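PDB 5B15: metallo-beta-lactamase from Serratia marcescens, which probably hydrolyses the amide bond of beta-lactam antibiotics with the help of bound zinc. Local coordinates for residues L39-T44 with L69-H74; A173-A178 with I212-E217. All blocks are in the same frame, centred on the assembly; numbering follows the deposited sequence.

Contact 1 (L39-T44 with L69-H74); sequences LVDGTT and LSTHSH. With ZN (zinc ion), chain B; NA (sodium ion), chain E.
Asp41 reaches across to Thr71 with both carboxylate oxygens, and this two-point grip is the polar centre of the contact. The backbone N of Thr71 donates to Asp41 OD1 at 2.9 Å with an N-H...O angle of 167°, arriving on the syn side but 24° out of the carboxylate plane. Thr71 OG1 donates to Asp41 OD2 at 2.7 Å, on its syn lone pair. The hydroxyl is placed for this by a chi1 of 54°, which sets OG1 between the backbone N and the carbonyl carbon, while the two side chains cross at about a right angle.

The backbones pair as parallel strands at Val40 and Leu69. Leu69 N donates to Leu39 O at 2.8 Å, and Asp41 N returns a bond to Leu69 O. On the face carrying Val40 and Leu69, CG2 of Val40 meets CD1 of Leu69 at 4.2 Å, a loose apolar contact to which Trp157 of strand 155-163 adds its side chain.

Water 1 extends the grip: it donates to Asp41 OD1 and to His72 O, and accepts from Ser70 OG. On the far side of the loop, Ser70 O and Thr71 O bind a sodium ion.

Metal coordination closes the second segment. His72 NE2 and His74 ND1 each lie 2.0 Å from the zinc ion, the opposite ring nitrogens of the His-X-His pair, and water 3 and His150 complete the site.

Three donors therefore converge on the Asp41 carboxylate, which would favour its charged form, and they tie the loop at Thr71 and His72 to the end of strand 37-40. Asp41 thus probably steadies the start of the HXHXDH loop characteristic of the metallo-beta-lactamase fold, through Thr71 directly and through water 1 at His72 O.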
loop_
_atom_site.group_PDB
_atom_site.type_symbol
_atom_site.label_atom_id
_atom_site.label_comp_id
_atom_site.label_asym_id
_atom_site.label_seq_id
_atom_site.Cartn_x
_atom_site.Cartn_y
_atom_site.Cartn_z
ATOM N N LEU A 39 -9.601 5.203 -1.302
ATOM C CA LEU A 39 -9.036 3.976 -1.859
ATOM C C LEU A 39 -7.549 4.021 -1.624
ATOM O O LEU A 39 -6.908 5.047 -1.920
ATOM C CB LEU A 39 -9.316 3.925 -3.358
ATOM C CG LEU A 39 -8.671 2.763 -4.117
ATOM C CD1 LEU A 39 -9.192 1.429 -3.650
ATOM C CD2 LEU A 39 -8.915 2.946 -5.610
ATOM N N VAL A 40 -6.990 2.918 -1.116
ATOM C CA VAL A 40 -5.550 2.793 -1.022
ATOM C C VAL A 40 -5.016 1.831 -2.085
ATOM O O VAL A 40 -5.433 0.644 -2.113
ATOM C CB VAL A 40 -5.110 2.299 0.382
ATOM C CG1 VAL A 40 -3.593 2.336 0.474
ATOM C CG2 VAL A 40 -5.768 3.136 1.440
ATOM N N ASP A 41 -4.206 2.386 -2.995
ATOM C CA ASP A 41 -3.594 1.717 -4.131
ATOM C C ASP A 41 -4.559 1.349 -5.240
ATOM O O ASP A 41 -5.776 1.325 -5.066
ATOM C CB ASP A 41 -2.711 0.547 -3.687
ATOM C CG ASP A 41 -1.361 0.994 -3.205
ATOM O OD1 ASP A 41 -0.983 2.173 -3.491
ATOM O OD2 ASP A 41 -0.644 0.158 -2.579
ATOM N N GLY A 42 -3.993 1.089 -6.420
ATOM C CA GLY A 42 -4.755 0.775 -7.642
ATOM C C GLY A 42 -4.547 -0.591 -8.229
ATOM O O GLY A 42 -5.239 -0.962 -9.160
ATOM N N THR A 43 -3.553 -1.325 -7.749
ATOM C CA THR A 43 -3.024 -2.540 -8.395
ATOM C C THR A 43 -2.474 -2.172 -9.766
ATOM O O THR A 43 -1.837 -1.130 -9.911
ATOM C CB THR A 43 -4.022 -3.733 -8.354
ATOM O OG1 THR A 43 -4.988 -3.651 -9.396
ATOM C CG2 THR A 43 -4.696 -3.814 -6.991
ATOM N N THR A 44 -2.562 -3.115 -10.714
ATOM C CA THR A 44 -2.023 -2.928 -12.065
ATOM C C THR A 44 -3.000 -2.185 -12.935
ATOM O O THR A 44 -4.149 -2.039 -12.579
ATOM C CB THR A 44 -1.729 -4.262 -12.724
ATOM O OG1 THR A 44 -2.949 -4.996 -12.751
ATOM C CG2 THR A 44 -0.738 -5.096 -11.985
ATOM N N LEU A 69 -4.870 6.900 -2.273
ATOM C CA LEU A 69 -3.595 6.987 -1.567
ATOM C C LEU A 69 -2.655 5.978 -2.164
ATOM O O LEU A 69 -3.035 4.820 -2.328
ATOM C CB LEU A 69 -3.785 6.685 -0.058
ATOM C CG LEU A 69 -4.918 7.473 0.616
ATOM C CD1 LEU A 69 -4.960 7.154 2.099
ATOM C CD2 LEU A 69 -4.845 8.978 0.364
ATOM N N SER A 70 -1.451 6.390 -2.512
ATOM C CA SER A 70 -0.423 5.525 -3.065
ATOM C C SER A 70 0.601 5.115 -2.026
ATOM O O SER A 70 1.172 6.001 -1.366
ATOM C CB SER A 70 0.292 6.248 -4.234
ATOM O OG SER A 70 1.369 5.486 -4.737
ATOM N N THR A 71 0.883 3.820 -1.916
ATOM C CA THR A 71 2.038 3.358 -1.158
ATOM C C THR A 71 3.310 3.723 -1.903
ATOM O O THR A 71 4.129 4.538 -1.429
ATOM C CB THR A 71 1.970 1.829 -0.890
ATOM O OG1 THR A 71 1.787 1.138 -2.122
ATOM C CG2 THR A 71 0.894 1.488 0.122
ATOM N N HIS A 72 3.496 3.120 -3.059
ATOM C CA HIS A 72 4.641 3.514 -3.888
ATOM C C HIS A 72 4.396 3.268 -5.366
ATOM O O HIS A 72 3.477 2.560 -5.786
ATOM C CB HIS A 72 5.924 2.831 -3.380
ATOM C CG HIS A 72 6.056 1.395 -3.757
ATOM N ND1 HIS A 72 5.630 0.377 -2.940
ATOM C CD2 HIS A 72 6.496 0.802 -4.899
ATOM C CE1 HIS A 72 5.888 -0.782 -3.522
ATOM N NE2 HIS A 72 6.427 -0.558 -4.705
ATOM N N SER A 73 5.285 3.860 -6.158
ATOM C CA SER A 73 5.058 4.132 -7.586
ATOM C C SER A 73 5.711 3.078 -8.469
ATOM O O SER A 73 6.590 3.397 -9.271
ATOM C CB SER A 73 5.516 5.528 -7.890
ATOM O OG SER A 73 6.816 5.767 -7.394
ATOM N N HIS A 74 5.314 1.802 -8.312
ATOM C CA HIS A 74 5.659 0.742 -9.259
ATOM C C HIS A 74 4.387 0.196 -9.888
ATOM O O HIS A 74 3.289 0.310 -9.308
ATOM C CB HIS A 74 6.406 -0.404 -8.550
ATOM C CG HIS A 74 7.780 -0.034 -8.105
ATOM N ND1 HIS A 74 8.404 -0.678 -7.068
ATOM C CD2 HIS A 74 8.652 0.899 -8.548
ATOM C CE1 HIS A 74 9.621 -0.182 -6.913
ATOM N NE2 HIS A 74 9.793 0.781 -7.796
HETATM ZN ZN ZN B . 7.580 -1.938 -5.670
HETATM NA NA NA E . 3.540 7.437 -1.745
HETATM O O HOH W 1 0.734 2.954 -5.462
HETATM O O HOH W 2 3.858 6.630 -4.431
HETATM O O HOH W 3 6.669 -3.399 -6.279
#

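Contact 2 (A173-A178 with I212-E217); sequences ADSLTA and IAAHPE. With ZN (zinc ion), chain C; DQM ((2~{S},3~{R},4~{S})-2-[(2~{S},3~{R})-1,3-bis(oxidanyl)-1-oxidanylidene-butan-2-yl]-3-methyl-4-[(3~{S},5~{S})-5-[(sulfamoylamino)methyl]pyrrolidin-3-yl]sulfanyl-3,4-dihydro-2~{H}-pyrrole-5-carboxylic acid), chain N.
Ala173, at the end of its strand, pairs in parallel with Ala213. Its N donates to Ile212 O at 2.9 Å and its O accepts from Ala214 N at 3.0 Å, the two bonds straddling Ala213. The CB of Asp174 points away from residues 212-217; OD1 takes a weak bond from Ser175 N.

Ser175 carries the side-chain contact. In the conformer described, one of two modelled, chi1 is -56° and OG stands beside its own backbone N, near the plane of the His215 ring, at its edge, 4.0 Å from CD2. In that conformer OG donates to the ligand carboxylate oxygen OAE at 2.8 Å and accepts from water 4, which in turn accepts from His215 N. Further on, Thr177 OG1 donates to the other carboxylate oxygen, OAH, at 2.7 Å.

Across from them, His215 NE2 binds the second zinc ion at 2.1 Å, and ligand atom CAW sits 3.7 Å above the centre of its ring. Ligand NAN and OAE chelate the same ion, which sets the carboxylate's orientation; Thr177, with Ser175 in this conformer, adds hydrogen bonds. Water 3, Asp76 and His77 are further ligands: a hydrolysed carbapenem held in the active site.

The pairing continues that of strands 166-173 and 210-213. Helix 241-259 packs on Ala173 and Leu176, helix 190-205 on Leu176 and Ala178, and helix 221-231 on Ile212 and Pro216.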
loop_
_atom_site.group_PDB
_atom_site.type_symbol
_atom_site.label_atom_id
_atom_site.label_comp_id
_atom_site.label_asym_id
_atom_site.label_seq_id
_atom_site.Cartn_x
_atom_site.Cartn_y
_atom_site.Cartn_z
ATOM N N ALA A 173 0.612 -1.362 4.931
ATOM C CA ALA A 173 2.056 -1.357 5.028
ATOM C C ALA A 173 2.673 -1.332 3.621
ATOM O O ALA A 173 2.477 -2.269 2.822
ATOM C CB ALA A 173 2.537 -2.598 5.778
ATOM N N ASP A 174 3.407 -0.262 3.311
ATOM C CA ASP A 174 4.206 -0.221 2.098
ATOM C C ASP A 174 5.270 -1.294 2.119
ATOM O O ASP A 174 5.613 -1.841 3.168
ATOM C CB ASP A 174 4.873 1.152 1.951
ATOM C CG ASP A 174 5.399 1.433 0.558
ATOM O OD1 ASP A 174 5.025 0.740 -0.389
ATOM O OD2 ASP A 174 6.262 2.359 0.486
ATOM N N SER A 175 5.731 -1.638 0.914
ATOM C CA SER A 175 6.856 -2.552 0.797
ATOM C C SER A 175 8.140 -1.964 1.392
ATOM O O SER A 175 8.463 -0.816 1.142
ATOM C CB SER A 175 7.034 -2.899 -0.665
ATOM O OG SER A 175 5.816 -3.437 -1.157
ATOM N N LEU A 176 8.889 -2.811 2.110
ATOM C CA LEU A 176 10.148 -2.467 2.757
ATOM C C LEU A 176 11.317 -3.267 2.189
ATOM O O LEU A 176 12.280 -3.515 2.880
ATOM C CB LEU A 176 10.023 -2.736 4.264
ATOM C CG LEU A 176 8.896 -2.007 4.973
ATOM C CD1 LEU A 176 8.841 -2.320 6.449
ATOM C CD2 LEU A 176 8.893 -0.516 4.725
ATOM N N THR A 177 11.159 -3.758 0.963
ATOM C CA THR A 177 12.074 -4.737 0.399
ATOM C C THR A 177 13.226 -4.159 -0.412
ATOM O O THR A 177 13.032 -3.363 -1.322
ATOM C CB THR A 177 11.308 -5.712 -0.510
ATOM O OG1 THR A 177 10.673 -4.989 -1.567
ATOM C CG2 THR A 177 10.282 -6.486 0.288
ATOM N N ALA A 178 14.417 -4.665 -0.106
ATOM C CA ALA A 178 15.636 -4.342 -0.810
ATOM C C ALA A 178 15.785 -5.277 -2.005
ATOM O O ALA A 178 16.207 -6.433 -1.856
ATOM C CB ALA A 178 16.814 -4.475 0.137
ATOM N N ILE A 212 -2.292 -4.756 6.713
ATOM C CA ILE A 212 -2.568 -5.167 5.345
ATOM C C ILE A 212 -1.351 -4.780 4.530
ATOM O O ILE A 212 -1.095 -3.601 4.360
ATOM C CB ILE A 212 -3.848 -4.467 4.785
ATOM C CG1 ILE A 212 -5.035 -4.832 5.635
ATOM C CG2 ILE A 212 -4.052 -4.823 3.336
ATOM C CD1 ILE A 212 -6.099 -3.802 5.746
ATOM N N ALA A 213 -0.571 -5.767 4.095
ATOM C CA ALA A 213 0.670 -5.482 3.366
ATOM C C ALA A 213 0.378 -5.308 1.873
ATOM O O ALA A 213 -0.496 -5.976 1.336
ATOM C CB ALA A 213 1.630 -6.634 3.580
ATOM N N ALA A 214 1.099 -4.417 1.223
ATOM C CA ALA A 214 0.881 -4.128 -0.193
ATOM C C ALA A 214 0.849 -5.409 -1.040
ATOM O O ALA A 214 0.010 -5.567 -1.937
ATOM C CB ALA A 214 1.955 -3.159 -0.682
ATOM N N HIS A 215 1.797 -6.318 -0.777
ATOM C CA HIS A 215 1.664 -7.713 -1.241
ATOM C C HIS A 215 1.030 -8.514 -0.111
ATOM O O HIS A 215 1.619 -8.658 0.951
ATOM C CB HIS A 215 3.046 -8.297 -1.586
ATOM C CG HIS A 215 3.632 -7.728 -2.830
ATOM N ND1 HIS A 215 3.395 -8.249 -4.083
ATOM C CD2 HIS A 215 4.366 -6.606 -3.026
ATOM C CE1 HIS A 215 3.963 -7.482 -4.995
ATOM N NE2 HIS A 215 4.530 -6.459 -4.383
ATOM N N PRO A 216 -0.251 -8.913 -0.297
ATOM C CA PRO A 216 -1.033 -9.357 0.870
ATOM C C PRO A 216 -0.452 -10.536 1.604
ATOM O O PRO A 216 -0.625 -10.700 2.810
ATOM C CB PRO A 216 -2.415 -9.647 0.268
ATOM C CG PRO A 216 -2.226 -9.808 -1.212
ATOM C CD PRO A 216 -1.061 -8.902 -1.511
ATOM N N GLU A 217 0.219 -11.398 0.878
ATOM C CA GLU A 217 0.827 -12.588 1.489
ATOM C C GLU A 217 1.922 -12.259 2.467
ATOM O O GLU A 217 2.309 -13.103 3.300
ATOM C CB GLU A 217 1.376 -13.557 0.423
ATOM C CG GLU A 217 2.493 -13.036 -0.467
ATOM C CD GLU A 217 2.087 -12.123 -1.655
ATOM O OE1 GLU A 217 1.003 -11.537 -1.755
ATOM O OE2 GLU A 217 2.848 -12.035 -2.644
HETATM ZN ZN ZN C . 5.429 -4.789 -5.364
HETATM O OAX DQM N . 8.684 -7.370 -10.047
HETATM C CAJ DQM N . 8.159 -7.641 -8.983
HETATM O OAD DQM N . 7.724 -8.848 -8.774
HETATM C CAX DQM N . 7.797 -6.557 -7.984
HETATM C CAT DQM N . 8.683 -5.319 -8.238
HETATM C CAA DQM N . 8.052 -4.438 -9.327
HETATM O OAI DQM N . 8.923 -4.523 -7.062
HETATM C CAY DQM N . 7.769 -7.182 -6.579
HETATM C CAU DQM N . 9.028 -7.816 -5.938
HETATM C CAB DQM N . 10.337 -7.564 -6.677
HETATM N NAN DQM N . 7.287 -6.178 -5.611
HETATM C CAS DQM N . 7.943 -6.258 -4.537
HETATM C CAR DQM N . 7.578 -5.435 -3.391
HETATM O OAE DQM N . 6.690 -4.496 -3.553
HETATM O OAH DQM N . 8.121 -5.652 -2.285
HETATM C CAZ DQM N . 9.072 -7.256 -4.494
HETATM S SAQ DQM N . 8.960 -8.484 -3.179
HETATM C CAW DQM N . 7.269 -9.016 -3.177
HETATM C CAM DQM N . 7.020 -9.750 -1.866
HETATM N NAO DQM N . 6.563 -11.087 -2.232
HETATM C CAV DQM N . 5.950 -10.999 -3.577
HETATM C CAK DQM N . 6.828 -9.963 -4.299
HETATM C CAL DQM N . 5.890 -12.400 -4.192
HETATM N NAP DQM N . 6.566 -13.451 -3.378
HETATM S SBA DQM N . 5.737 -14.226 -2.185
HETATM O OAF DQM N . 6.409 -15.450 -1.767
HETATM O OAG DQM N . 5.538 -13.313 -1.073
HETATM N NAC DQM N . 4.347 -14.785 -2.795
HETATM O O HOH W 4 4.431 -5.553 0.525
HETATM O O HOH W 3 6.669 -3.399 -6.279
#

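From the N terminus, strand 37-40 leads through helix 47-57 to strand 65-69, and contact 1 closes that excursion as a beta-alpha-beta crossover. Contact 2 opens later, closing the loop that leaves strand 166-173, runs through helix 190-205 and returns on strand 210-213. The two loops follow in series, neither enclosing nor crossing the other. Each belongs to a different sheet of the sandwich, and their strand ends meet at the two-zinc site; the centres of the two contacts lie about 11 Å apart. Asp174 OD1 bridges them, 2.6 Å from His72 ND1 in a probable hydrogen bond. Water 3 joins the metals: 1.8 Å from the zinc ion of contact 1, 2.1 Å from that of contact 2.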